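Local coordinates for protein putative c-1-tetrahydrofolate synthase, cytoplasmic (Leishmania major, PDB 4A26) that probably oxidises N5,N10-methylenetetrahydrofolate with a nicotinamide cofactor and hydrolyses the methenyl product to N10-formyltetrahydrofolate in one-carbon metabolism, at residues S20-K25 / L285-L290; Q56-A61 / M280-L285; V169-S174 / V214-G219; E227-G232 / A265-I270. All coordinates share one frame; numbering follows the deposited sequence. Where two conformers were deposited one is given.

In the fold
The four contacts fall into two pairs. Interactions 1 and 2 share helix 279-297 and L285, lie about 10 Å apart centre to centre, and pack that helix against helices 11-32 and 49-64 of the catalytic part. Interactions 3 and 4 belong to the parallel sheet of the NAD(P)-binding part, with centres about 16 Å apart; interaction 3 joins two inner strands and interaction 4 two loops leading into strands 234-237 and 269-271. Along the chain interaction 1 encloses interaction 2, which encloses interactions 3 and 4 in series. After most of the nucleotide-binding sheet is laid down, the chain returns through its final helix to the N-terminal helices, fastening the two functional parts together.

Interaction 1: residues S20-K25 / L285-L290; sequences SELKDK and LLENTL
L22 reaches from helix 11-32 toward helix 279-297 and divides its two methyl groups between separate partners. CD1 rests on L286 CB at 3.8 Å, while CD2 lies 3.5 Å from L290 CD1 and also packs on the backbone of the other helix at E287 CA. Placing CG anti to the carbonyl carbon (chi1 -69°) aims it at the other helix, and chi2 near 162° turns CD1 to L286 and CD2 to L290, four residues apart on one flank. A branched apolar residue suits this buried site, where V65 also touches it. The two helix segments run nearly in the same direction, 23° apart with axes 10.6 Å from each other, so this is near-parallel helix packing: the last helix, which follows the NAD(P)-binding strands, is laid alongside the first long helix of the catalytic part. One turn beyond L22, at the exposed margin, K25 stretches out an extended side chain that crosses that of L290 at about a right angle, CD 3.8 Å from L290 CD1. The aliphatic length of lysine thereby covers the leucine, and its ammonium group goes on to E287, with NZ 3.7 Å from OE2 in a long salt bridge. E287 meets it by placing CG anti to its backbone N and bending at chi2; the same OE2 lies 3.9 Å from L22 CD2, at the margin of the apolar patch.

Interaction 2: residues Q56-A61 / M280-L285; sequences QLKHKA and MTIAML
K58 and I282 mark the nearest backbone approach, their CA atoms 6.1 Å apart, where helix segments 56-61 and 280-285 cross at 56° with axes 9.9 Å from each other. I282 carries most of the contact, touching L57, K58 and A61. Its branching at CB is put to full use: CG2 presses on A61 CB at 3.5 Å, whereas CD1 reaches back to L57 CB at 4.0 Å. L57 and A61 stand one turn apart on their helix, and the isoleucine enters between them, with CG2 anti to its backbone N and CG1 beside it (chi1 -74°), so that the two branches point to different ends of that turn. A small residue suits position 61, where the alanine CB itself meets I282 CG2. This is apolar helix-helix packing between the catalytic part, represented by helix 49-64, and the closing helix of the chain, which comes after the Rossmann-like strands. K58 passes along the flank of the junction. Its CG lies 4.1 Å from I282 CG1, and farther out its CD meets L285 CD2 at 3.7 Å, the two side chains crossing at about a right angle. With the chain fully extended beyond CG, the methylenes pack on the two apolar residues while NZ is carried past them to a weak hydrogen bond with Q102 OE1, a polar end consistent with the folate site of this family, where a lysine of a Y-x-x-x-K motif lies. Next to I282, T281 OG1 is hydrogen-bonded to T148 OG1 of helix 147-159.

Interaction 3: residues V169-S174 / V214-G219; sequences VVLGRS and VIAAMG
L171 stands at the apolar centre, its CB packed 3.8 Å from M218 CG and its CD1 more loosely against A216 CB. V169 and V214 continue this face of the sheet, while V170 and I215 turn to the other, where V170 CG2 and I215 CG1 are 4.3 Å apart. Beta-branched residues suit such extended strands, covered on both faces. M218 bends at chi2 (-99°) and chi3, which folds its thioether back until CE lies 3.9 Å from G172 CA. Glycine fits there because, at its positive phi, a CB would be jammed against the preceding carbonyl O. Parallel ladder bonding joins the backbones. I215 bonds the residues before and after its partner V170: its N gives a nearly straight bond to V169 O at 3.0 Å (168° at the hydrogen), and its O accepts from L171 N at 2.8 Å. Just past strand 213-216, A217 N bonds O of L171, the last residue of its strand, in the carbonyl plane but more bent. Strands 167-171 and 213-216 are inner neighbours of a Rossmann-type sheet: from the first the chain goes out to 191-195 and then crosses back to the second. Such a switch point commonly opens a crevice for the nucleotide at the carboxyl ends, and the G172-R173-S174 turn lies there. Helix 201-209 covers the L171 face and helix 178-187 the V170 face; strands 191-195 and 234-237 flank the pair, and R173 bonds N189 of the second subunit.

Interaction 4: residues E227-G232 / A265-I270; sequences EWIKEG and ARAAWI
R266 O is gripped by two neighbouring groups of the other loop. G232 N donates a hydrogen bond to it at 2.8 Å, tilted 22° from the carbonyl plane, and the CA-H of E231 adds a weaker contact, with E231 CA 3.4 Å from R266 O. G232 adopts a positive phi at which a CB would collide with the preceding carbonyl, so glycine suits the turn that presents this N-H. The R266 side chain runs back along the loop. Its CD lies against E227 CA at 3.8 Å, and a bend at chi3 (148°) carries the guanidinium in among backbone carbonyls: E227 O stands over the centre of one face, while I229 O sits near the plane at the edge, close to NH1. That bond is weak and its length doubtful. Over the opposite face comes E231 OE1, 4.5 Å from R266 NH2, well out of plane, by charge attraction alone. Behind this polar layer I229 CG2 reaches the A267 methyl at 4.5 Å. Just beyond, the two loops become strands 234-237 and 269-271, parallel neighbours in the NAD(P)-binding sheet. K230 turns to D212 in a salt bridge. Two carbonyls and a carboxylate around one arginine would probably stabilise its positive charge, but the G232-R266 bond is the one firm hydrogen bond between these segments, and the A268 and W269 bonds to A233 carry the pairing on into the strands.

Interaction 1: residues S20-K25 / L285-L290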
loop_
_atom_site.group_PDB
_atom_site.type_symbol
_atom_site.label_atom_id
_atom_site.label_comp_id
_atom_site.label_asym_id
_atom_site.label_seq_id
_atom_site.Cartn_x
_atom_site.Cartn_y
_atom_site.Cartn_z
ATOM N N SER A 20 24.844 -6.859 -16.616
ATOM C CA SER A 20 25.259 -7.796 -17.664
ATOM C C SER A 20 24.074 -8.576 -18.225
ATOM O O SER A 20 23.966 -8.768 -19.435
ATOM C CB SER A 20 26.302 -8.775 -17.124
ATOM O OG SER A 20 26.586 -9.787 -18.074
ATOM N N GLU A 21 23.195 -9.030 -17.336
ATOM C CA GLU A 21 21.995 -9.758 -17.740
ATOM C C GLU A 21 21.059 -8.882 -18.569
ATOM O O GLU A 21 20.524 -9.333 -19.586
ATOM C CB GLU A 21 21.261 -10.292 -16.513
ATOM C CG GLU A 21 22.006 -11.413 -15.816
ATOM C CD GLU A 21 21.593 -11.598 -14.370
ATOM O OE1 GLU A 21 20.512 -11.111 -13.967
ATOM O OE2 GLU A 21 22.360 -12.244 -13.627
ATOM N N LEU A 22 20.864 -7.639 -18.133
ATOM C CA LEU A 22 20.049 -6.678 -18.876
ATOM C C LEU A 22 20.643 -6.410 -20.252
ATOM O O LEU A 22 19.920 -6.370 -21.249
ATOM C CB LEU A 22 19.928 -5.357 -18.111
ATOM C CG LEU A 22 19.092 -5.402 -16.831
ATOM C CD1 LEU A 22 19.396 -4.194 -15.958
ATOM C CD2 LEU A 22 17.606 -5.476 -17.159
ATOM N N LYS A 23 21.961 -6.225 -20.296
ATOM C CA LYS A 23 22.674 -6.008 -21.554
ATOM C C LYS A 23 22.337 -7.114 -22.549
ATOM O O LYS A 23 21.960 -6.835 -23.687
ATOM C CB LYS A 23 24.187 -5.954 -21.308
ATOM C CG LYS A 23 25.018 -5.481 -22.497
ATOM C CD LYS A 23 26.500 -5.795 -22.300
ATOM C CE LYS A 23 27.322 -5.350 -23.500
ATOM N NZ LYS A 23 28.636 -6.056 -23.593
ATOM N N ASP A 24 22.458 -8.364 -22.105
ATOM C CA ASP A 24 22.146 -9.527 -22.943
ATOM C C ASP A 24 20.679 -9.559 -23.369
ATOM O O ASP A 24 20.378 -9.791 -24.539
ATOM C CB ASP A 24 22.505 -10.831 -22.218
ATOM C CG ASP A 24 24.007 -11.077 -22.144
ATOM O OD1 ASP A 24 24.789 -10.208 -22.583
ATOM O OD2 ASP A 24 24.405 -12.150 -21.644
ATOM N N LYS A 25 19.772 -9.324 -22.422
ATOM C CA LYS A 25 18.332 -9.307 -22.719
ATOM C C LYS A 25 17.989 -8.250 -23.767
ATOM O O LYS A 25 17.310 -8.544 -24.751
ATOM C CB LYS A 25 17.512 -9.065 -21.448
ATOM C CG LYS A 25 17.455 -10.264 -20.510
ATOM C CD LYS A 25 16.721 -9.920 -19.225
ATOM C CE LYS A 25 16.865 -11.015 -18.178
ATOM N NZ LYS A 25 16.210 -10.626 -16.893
ATOM N N LEU A 285 16.279 0.502 -11.738
ATOM C CA LEU A 285 15.670 1.474 -12.650
ATOM C C LEU A 285 15.756 1.003 -14.098
ATOM O O LEU A 285 14.834 1.225 -14.877
ATOM C CB LEU A 285 16.326 2.851 -12.508
ATOM C CG LEU A 285 15.915 3.909 -13.530
ATOM C CD1 LEU A 285 14.426 4.182 -13.450
ATOM C CD2 LEU A 285 16.717 5.185 -13.321
ATOM N N LEU A 286 16.863 0.357 -14.460
ATOM C CA LEU A 286 17.021 -0.180 -15.815
ATOM C C LEU A 286 16.126 -1.398 -16.043
ATOM O O LEU A 286 15.541 -1.546 -17.117
ATOM C CB LEU A 286 18.480 -0.536 -16.102
ATOM C CG LEU A 286 19.457 0.633 -16.232
ATOM C CD1 LEU A 286 20.876 0.116 -16.457
ATOM C CD2 LEU A 286 19.044 1.556 -17.361
ATOM N N GLU A 287 16.016 -2.260 -15.033
ATOM C CA GLU A 287 15.153 -3.440 -15.131
ATOM C C GLU A 287 13.688 -3.039 -15.264
ATOM O O GLU A 287 12.964 -3.570 -16.111
ATOM C CB GLU A 287 15.338 -4.369 -13.929
ATOM C CG GLU A 287 14.630 -5.709 -14.097
ATOM C CD GLU A 287 15.498 -6.886 -13.711
ATOM O OE1 GLU A 287 15.926 -6.955 -12.537
ATOM O OE2 GLU A 287 15.750 -7.747 -14.585
ATOM N N ASN A 288 13.263 -2.102 -14.420
ATOM C CA ASN A 288 11.956 -1.478 -14.551
ATOM C C ASN A 288 11.727 -0.998 -15.981
ATOM O O ASN A 288 10.678 -1.248 -16.562
ATOM C CB ASN A 288 11.820 -0.305 -13.565
ATOM C CG ASN A 288 11.327 -0.742 -12.178
ATOM O OD1 ASN A 288 11.350 -1.926 -11.834
ATOM N ND2 ASN A 288 10.884 0.227 -11.378
ATOM N N THR A 289 12.727 -0.331 -16.551
ATOM C CA THR A 289 12.625 0.221 -17.905
ATOM C C THR A 289 12.624 -0.853 -18.987
ATOM O O THR A 289 12.054 -0.645 -20.059
ATOM C CB THR A 289 13.773 1.197 -18.199
ATOM O OG1 THR A 289 13.923 2.104 -17.104
ATOM C CG2 THR A 289 13.492 1.986 -19.472
ATOM N N LEU A 290 13.269 -1.988 -18.722
ATOM C CA LEU A 290 13.222 -3.122 -19.646
ATOM C C LEU A 290 11.796 -3.667 -19.693
ATOM O O LEU A 290 11.220 -3.797 -20.769
ATOM C CB LEU A 290 14.197 -4.230 -19.229
ATOM C CG LEU A 290 14.716 -5.183 -20.320
ATOM C CD1 LEU A 290 15.304 -6.432 -19.677
ATOM C CD2 LEU A 290 13.650 -5.570 -21.313
#

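Interaction 2: residues Q56-A61 / M280-L285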
loop_
_atom_site.group_PDB
_atom_site.type_symbol
_atom_site.label_atom_id
_atom_site.label_comp_id
_atom_site.label_asym_id
_atom_site.label_seq_id
_atom_site.Cartn_x
_atom_site.Cartn_y
_atom_site.Cartn_z
ATOM N N GLN A 56 23.590 11.798 -14.937
ATOM C CA GLN A 56 24.682 11.246 -15.743
ATOM C C GLN A 56 24.844 9.760 -15.442
ATOM O O GLN A 56 24.826 8.929 -16.350
ATOM C CB GLN A 56 26.007 11.974 -15.468
ATOM C CG GLN A 56 26.120 13.363 -16.085
ATOM C CD GLN A 56 27.309 14.153 -15.544
ATOM O OE1 GLN A 56 28.381 13.596 -15.292
ATOM N NE2 GLN A 56 27.122 15.458 -15.365
ATOM N N LEU A 57 24.999 9.440 -14.155
ATOM C CA LEU A 57 25.187 8.057 -13.696
ATOM C C LEU A 57 24.104 7.101 -14.188
ATOM O O LEU A 57 24.406 5.979 -14.582
ATOM C CB LEU A 57 25.243 7.990 -12.166
ATOM C CG LEU A 57 26.526 8.436 -11.465
ATOM C CD1 LEU A 57 26.343 8.318 -9.957
ATOM C CD2 LEU A 57 27.732 7.624 -11.925
ATOM N N LYS A 58 22.848 7.536 -14.148
ATOM C CA LYS A 58 21.746 6.715 -14.653
ATOM C C LYS A 58 21.897 6.490 -16.153
ATOM O O LYS A 58 21.719 5.374 -16.631
ATOM C CB LYS A 58 20.388 7.363 -14.363
ATOM C CG LYS A 58 20.005 7.402 -12.893
ATOM C CD LYS A 58 18.721 8.195 -12.680
ATOM C CE LYS A 58 18.462 8.451 -11.204
ATOM N NZ LYS A 58 17.126 9.076 -10.961
ATOM N N HIS A 59 22.239 7.550 -16.884
ATOM C CA HIS A 59 22.356 7.479 -18.341
ATOM C C HIS A 59 23.583 6.699 -18.799
ATOM O O HIS A 59 23.573 6.117 -19.882
ATOM C CB HIS A 59 22.343 8.882 -18.968
ATOM C CG HIS A 59 21.009 9.560 -18.896
ATOM N ND1 HIS A 59 19.824 8.903 -19.153
ATOM C CD2 HIS A 59 20.671 10.837 -18.603
ATOM C CE1 HIS A 59 18.813 9.743 -19.015
ATOM N NE2 HIS A 59 19.300 10.923 -18.679
ATOM N N LYS A 60 24.632 6.680 -17.977
ATOM C CA LYS A 60 25.818 5.868 -18.268
ATOM C C LYS A 60 25.478 4.384 -18.099
ATOM O O LYS A 60 25.802 3.566 -18.958
ATOM C CB LYS A 60 26.999 6.274 -17.377
ATOM C CG LYS A 60 28.382 6.044 -18.016
ATOM C CD LYS A 60 29.392 7.124 -17.589
ATOM C CE LYS A 60 30.648 7.151 -18.473
ATOM N NZ LYS A 60 31.737 6.228 -18.015
ATOM N N ALA A 61 24.801 4.046 -17.004
ATOM C CA ALA A 61 24.317 2.683 -16.789
ATOM C C ALA A 61 23.425 2.236 -17.948
ATOM O O ALA A 61 23.537 1.107 -18.426
ATOM C CB ALA A 61 23.562 2.586 -15.474
ATOM N N MET A 280 22.481 -0.836 -7.039
ATOM C CA MET A 280 21.273 -1.665 -7.151
ATOM C C MET A 280 20.087 -0.826 -7.609
ATOM O O MET A 280 19.347 -1.237 -8.500
ATOM C CB MET A 280 20.912 -2.338 -5.816
ATOM C CG MET A 280 21.736 -3.568 -5.461
ATOM S SD MET A 280 21.600 -4.949 -6.627
ATOM C CE MET A 280 19.834 -5.225 -6.693
ATOM N N THR A 281 19.912 0.338 -6.985
ATOM C CA THR A 281 18.815 1.252 -7.300
ATOM C C THR A 281 18.796 1.609 -8.781
ATOM O O THR A 281 17.754 1.502 -9.431
ATOM C CB THR A 281 18.913 2.555 -6.467
ATOM O OG1 THR A 281 18.862 2.235 -5.071
ATOM C CG2 THR A 281 17.777 3.513 -6.810
ATOM N N ILE A 282 19.952 2.024 -9.303
ATOM C CA ILE A 282 20.093 2.352 -10.725
ATOM C C ILE A 282 19.889 1.124 -11.609
ATOM O O ILE A 282 19.324 1.227 -12.697
ATOM C CB ILE A 282 21.470 2.996 -11.032
ATOM C CG1 ILE A 282 21.504 4.434 -10.509
ATOM C CG2 ILE A 282 21.762 2.997 -12.530
ATOM C CD1 ILE A 282 22.815 5.142 -10.750
ATOM N N ALA A 283 20.349 -0.033 -11.141
ATOM C CA ALA A 283 20.156 -1.291 -11.868
ATOM C C ALA A 283 18.672 -1.633 -11.946
ATOM O O ALA A 283 18.151 -1.984 -13.011
ATOM C CB ALA A 283 20.916 -2.410 -11.194
ATOM N N MET A 284 18.001 -1.519 -10.803
ATOM C CA MET A 284 16.553 -1.705 -10.718
ATOM C C MET A 284 15.764 -0.716 -11.583
ATOM O O MET A 284 14.700 -1.059 -12.101
ATOM C CB MET A 284 16.095 -1.616 -9.258
ATOM C CG MET A 284 15.417 -2.861 -8.725
ATOM S SD MET A 284 16.362 -4.396 -8.677
ATOM C CE MET A 284 16.463 -4.867 -10.396
ATOM N N LEU A 285 16.279 0.502 -11.738
ATOM C CA LEU A 285 15.670 1.474 -12.650
ATOM C C LEU A 285 15.756 1.003 -14.098
ATOM O O LEU A 285 14.834 1.225 -14.877
ATOM C CB LEU A 285 16.326 2.851 -12.508
ATOM C CG LEU A 285 15.915 3.909 -13.530
ATOM C CD1 LEU A 285 14.426 4.182 -13.450
ATOM C CD2 LEU A 285 16.717 5.185 -13.321
#

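Interaction 3: residues V169-S174 / V214-G219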
loop_
_atom_site.group_PDB
_atom_site.type_symbol
_atom_site.label_atom_id
_atom_site.label_comp_id
_atom_site.label_asym_id
_atom_site.label_seq_id
_atom_site.Cartn_x
_atom_site.Cartn_y
_atom_site.Cartn_z
ATOM N N VAL A 169 11.515 -7.128 10.186
ATOM C CA VAL A 169 11.305 -5.798 10.735
ATOM C C VAL A 169 11.882 -4.767 9.777
ATOM O O VAL A 169 13.045 -4.844 9.409
ATOM C CB VAL A 169 11.954 -5.654 12.119
ATOM C CG1 VAL A 169 11.849 -4.222 12.614
ATOM C CG2 VAL A 169 11.300 -6.617 13.105
ATOM N N VAL A 170 11.044 -3.825 9.355
ATOM C CA VAL A 170 11.480 -2.698 8.548
ATOM C C VAL A 170 11.571 -1.489 9.461
ATOM O O VAL A 170 10.552 -1.001 9.951
ATOM C CB VAL A 170 10.493 -2.397 7.400
ATOM C CG1 VAL A 170 10.985 -1.209 6.572
ATOM C CG2 VAL A 170 10.298 -3.629 6.520
ATOM N N LEU A 171 12.794 -1.031 9.716
ATOM C CA LEU A 171 13.014 0.188 10.482
ATOM C C LEU A 171 12.799 1.382 9.562
ATOM O O LEU A 171 13.644 1.688 8.728
ATOM C CB LEU A 171 14.426 0.223 11.075
ATOM C CG LEU A 171 14.812 -0.940 11.994
ATOM C CD1 LEU A 171 16.231 -0.760 12.478
ATOM C CD2 LEU A 171 13.869 -1.062 13.172
ATOM N N GLY A 172 11.652 2.041 9.715
ATOM C CA GLY A 172 11.322 3.232 8.932
ATOM C C GLY A 172 10.140 2.998 8.012
ATOM O O GLY A 172 9.999 1.916 7.442
ATOM N N ARG A 173 9.309 4.027 7.863
ATOM C CA ARG A 173 8.060 3.949 7.100
ATOM C C ARG A 173 8.011 4.977 5.963
ATOM O O ARG A 173 6.939 5.360 5.506
ATOM C CB ARG A 173 6.866 4.139 8.040
ATOM C CG ARG A 173 6.899 5.414 8.867
ATOM C CD ARG A 173 5.614 5.587 9.661
ATOM N NE ARG A 173 5.700 6.661 10.647
ATOM C CZ ARG A 173 4.724 6.989 11.488
ATOM N NH1 ARG A 173 3.561 6.341 11.469
ATOM N NH2 ARG A 173 4.903 7.978 12.357
ATOM N N SER A 174 9.183 5.404 5.502
ATOM C CA SER A 174 9.288 6.415 4.459
ATOM C C SER A 174 8.676 5.925 3.156
ATOM O O SER A 174 8.790 4.751 2.817
ATOM C CB SER A 174 10.756 6.771 4.230
ATOM O OG SER A 174 11.521 5.616 3.944
ATOM N N VAL A 214 16.081 -7.924 8.646
ATOM C CA VAL A 214 16.036 -6.563 9.173
ATOM C C VAL A 214 16.432 -5.579 8.088
ATOM O O VAL A 214 17.489 -5.722 7.461
ATOM C CB VAL A 214 16.992 -6.361 10.363
ATOM C CG1 VAL A 214 16.899 -4.930 10.867
ATOM C CG2 VAL A 214 16.686 -7.345 11.485
ATOM N N ILE A 215 15.580 -4.578 7.879
ATOM C CA ILE A 215 15.825 -3.544 6.887
ATOM C C ILE A 215 15.992 -2.232 7.641
ATOM O O ILE A 215 15.038 -1.724 8.233
ATOM C CB ILE A 215 14.665 -3.446 5.869
ATOM C CG1 ILE A 215 14.228 -4.837 5.396
ATOM C CG2 ILE A 215 15.077 -2.627 4.664
ATOM C CD1 ILE A 215 15.335 -5.645 4.765
ATOM N N ALA A 216 17.217 -1.713 7.649
ATOM C CA ALA A 216 17.531 -0.472 8.347
ATOM C C ALA A 216 17.381 0.713 7.396
ATOM O O ALA A 216 18.260 0.973 6.569
ATOM C CB ALA A 216 18.932 -0.530 8.911
ATOM N N ALA A 217 16.262 1.425 7.523
ATOM C CA ALA A 217 15.916 2.511 6.608
ATOM C C ALA A 217 15.511 3.797 7.322
ATOM O O ALA A 217 14.854 4.647 6.726
ATOM C CB ALA A 217 14.795 2.063 5.678
ATOM N N MET A 218 15.899 3.954 8.584
ATOM C CA MET A 218 15.498 5.140 9.352
ATOM C C MET A 218 16.271 6.381 8.921
ATOM O O MET A 218 15.713 7.473 8.904
ATOM C CB MET A 218 15.658 4.910 10.863
ATOM C CG MET A 218 14.599 3.999 11.464
ATOM S SD MET A 218 13.247 4.858 12.303
ATOM C CE MET A 218 12.760 6.094 11.093
ATOM N N GLY A 219 17.544 6.199 8.571
ATOM C CA GLY A 219 18.431 7.299 8.176
ATOM C C GLY A 219 19.234 7.903 9.320
ATOM O O GLY A 219 19.668 9.053 9.235
#

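Interaction 4: residues E227-G232 / A265-I270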
loop_
_atom_site.group_PDB
_atom_site.type_symbol
_atom_site.label_atom_id
_atom_site.label_comp_id
_atom_site.label_asym_id
_atom_site.label_seq_id
_atom_site.Cartn_x
_atom_site.Cartn_y
_atom_site.Cartn_z
ATOM N N GLU A 227 23.826 -6.336 19.010
ATOM C CA GLU A 227 23.183 -7.239 19.966
ATOM C C GLU A 227 21.664 -7.333 19.798
ATOM O O GLU A 227 21.051 -8.282 20.288
ATOM C CB GLU A 227 23.505 -6.832 21.407
ATOM C CG GLU A 227 23.039 -5.430 21.790
ATOM C CD GLU A 227 22.584 -5.337 23.231
ATOM O OE1 GLU A 227 21.648 -6.068 23.614
ATOM O OE2 GLU A 227 23.158 -4.526 23.983
ATOM N N TRP A 228 21.057 -6.352 19.131
ATOM C CA TRP A 228 19.614 -6.373 18.884
ATOM C C TRP A 228 19.267 -7.316 17.737
ATOM O O TRP A 228 18.117 -7.727 17.592
ATOM C CB TRP A 228 19.084 -4.974 18.552
ATOM C CG TRP A 228 19.388 -3.921 19.584
ATOM C CD1 TRP A 228 19.726 -4.117 20.891
ATOM C CD2 TRP A 228 19.348 -2.503 19.390
ATOM N NE1 TRP A 228 19.921 -2.912 21.515
ATOM C CE2 TRP A 228 19.695 -1.904 20.618
ATOM C CE3 TRP A 228 19.059 -1.682 18.294
ATOM C CZ2 TRP A 228 19.759 -0.520 20.786
ATOM C CZ3 TRP A 228 19.127 -0.310 18.457
ATOM C CH2 TRP A 228 19.473 0.260 19.697
ATOM N N ILE A 229 20.262 -7.645 16.921
ATOM C CA ILE A 229 20.060 -8.491 15.752
ATOM C C ILE A 229 20.030 -9.948 16.192
ATOM O O ILE A 229 20.896 -10.384 16.944
ATOM C CB ILE A 229 21.193 -8.297 14.703
ATOM C CG1 ILE A 229 21.415 -6.807 14.399
ATOM C CG2 ILE A 229 20.885 -9.070 13.429
ATOM C CD1 ILE A 229 20.147 -5.995 14.245
ATOM N N LYS A 230 19.027 -10.688 15.729
ATOM C CA LYS A 230 18.903 -12.104 16.047
ATOM C C LYS A 230 20.061 -12.875 15.431
ATOM O O LYS A 230 20.436 -12.644 14.279
ATOM C CB LYS A 230 17.578 -12.650 15.517
ATOM C CG LYS A 230 17.294 -14.119 15.825
ATOM C CD LYS A 230 16.119 -14.619 14.982
ATOM C CE LYS A 230 15.771 -16.070 15.281
ATOM N NZ LYS A 230 14.665 -16.552 14.405
ATOM N N GLU A 231 20.613 -13.803 16.204
ATOM C CA GLU A 231 21.748 -14.610 15.762
ATOM C C GLU A 231 21.369 -15.413 14.512
ATOM O O GLU A 231 20.500 -16.279 14.568
ATOM C CB GLU A 231 22.188 -15.537 16.898
ATOM C CG GLU A 231 23.631 -15.978 16.841
ATOM C CD GLU A 231 24.070 -16.660 18.123
ATOM O OE1 GLU A 231 23.765 -16.128 19.213
ATOM O OE2 GLU A 231 24.712 -17.732 18.047
ATOM N N GLY A 232 22.012 -15.095 13.389
ATOM C CA GLY A 232 21.745 -15.746 12.100
ATOM C C GLY A 232 20.883 -14.922 11.151
ATOM O O GLY A 232 20.555 -15.375 10.053
ATOM N N ALA A 265 29.211 -10.077 14.030
ATOM C CA ALA A 265 29.439 -11.154 14.996
ATOM C C ALA A 265 28.183 -12.007 15.244
ATOM O O ALA A 265 28.291 -13.151 15.694
ATOM C CB ALA A 265 29.958 -10.581 16.309
ATOM N N ARG A 266 27.006 -11.450 14.944
ATOM C CA ARG A 266 25.725 -12.128 15.188
ATOM C C ARG A 266 24.957 -12.506 13.917
ATOM O O ARG A 266 24.343 -13.568 13.863
ATOM C CB ARG A 266 24.837 -11.259 16.080
ATOM C CG ARG A 266 25.026 -11.508 17.561
ATOM C CD ARG A 266 24.191 -10.560 18.389
ATOM N NE ARG A 266 23.747 -11.177 19.638
ATOM C CZ ARG A 266 22.570 -11.779 19.829
ATOM N NH1 ARG A 266 21.673 -11.870 18.856
ATOM N NH2 ARG A 266 22.285 -12.299 21.017
ATOM N N ALA A 267 24.984 -11.640 12.908
ATOM C CA ALA A 267 24.257 -11.881 11.658
ATOM C C ALA A 267 24.888 -12.997 10.827
ATOM O O ALA A 267 26.066 -13.308 10.978
ATOM C CB ALA A 267 24.185 -10.598 10.832
ATOM N N ALA A 268 24.081 -13.599 9.956
ATOM C CA ALA A 268 24.575 -14.539 8.950
ATOM C C ALA A 268 24.868 -13.802 7.644
ATOM O O ALA A 268 25.837 -14.118 6.948
ATOM C CB ALA A 268 23.561 -15.648 8.714
ATOM N N TRP A 269 24.018 -12.831 7.312
ATOM C CA TRP A 269 24.212 -11.989 6.137
ATOM C C TRP A 269 24.016 -10.519 6.493
ATOM O O TRP A 269 23.161 -10.178 7.309
ATOM C CB TRP A 269 23.227 -12.378 5.037
ATOM C CG TRP A 269 23.501 -13.703 4.419
ATOM C CD1 TRP A 269 23.035 -14.919 4.837
ATOM C CD2 TRP A 269 24.304 -13.957 3.256
ATOM N NE1 TRP A 269 23.502 -15.913 4.004
ATOM C CE2 TRP A 269 24.280 -15.350 3.028
ATOM C CE3 TRP A 269 25.043 -13.143 2.389
ATOM C CZ2 TRP A 269 24.967 -15.947 1.970
ATOM C CZ3 TRP A 269 25.726 -13.739 1.331
ATOM C CH2 TRP A 269 25.684 -15.129 1.134
ATOM N N ILE A 270 24.808 -9.655 5.867
ATOM C CA ILE A 270 24.695 -8.215 6.066
ATOM C C ILE A 270 25.183 -7.468 4.821
ATOM O O ILE A 270 26.034 -7.967 4.087
ATOM C CB ILE A 270 25.479 -7.776 7.327
ATOM C CG1 ILE A 270 25.206 -6.313 7.668
ATOM C CG2 ILE A 270 26.966 -7.998 7.144
ATOM C CD1 ILE A 270 25.441 -6.000 9.127
#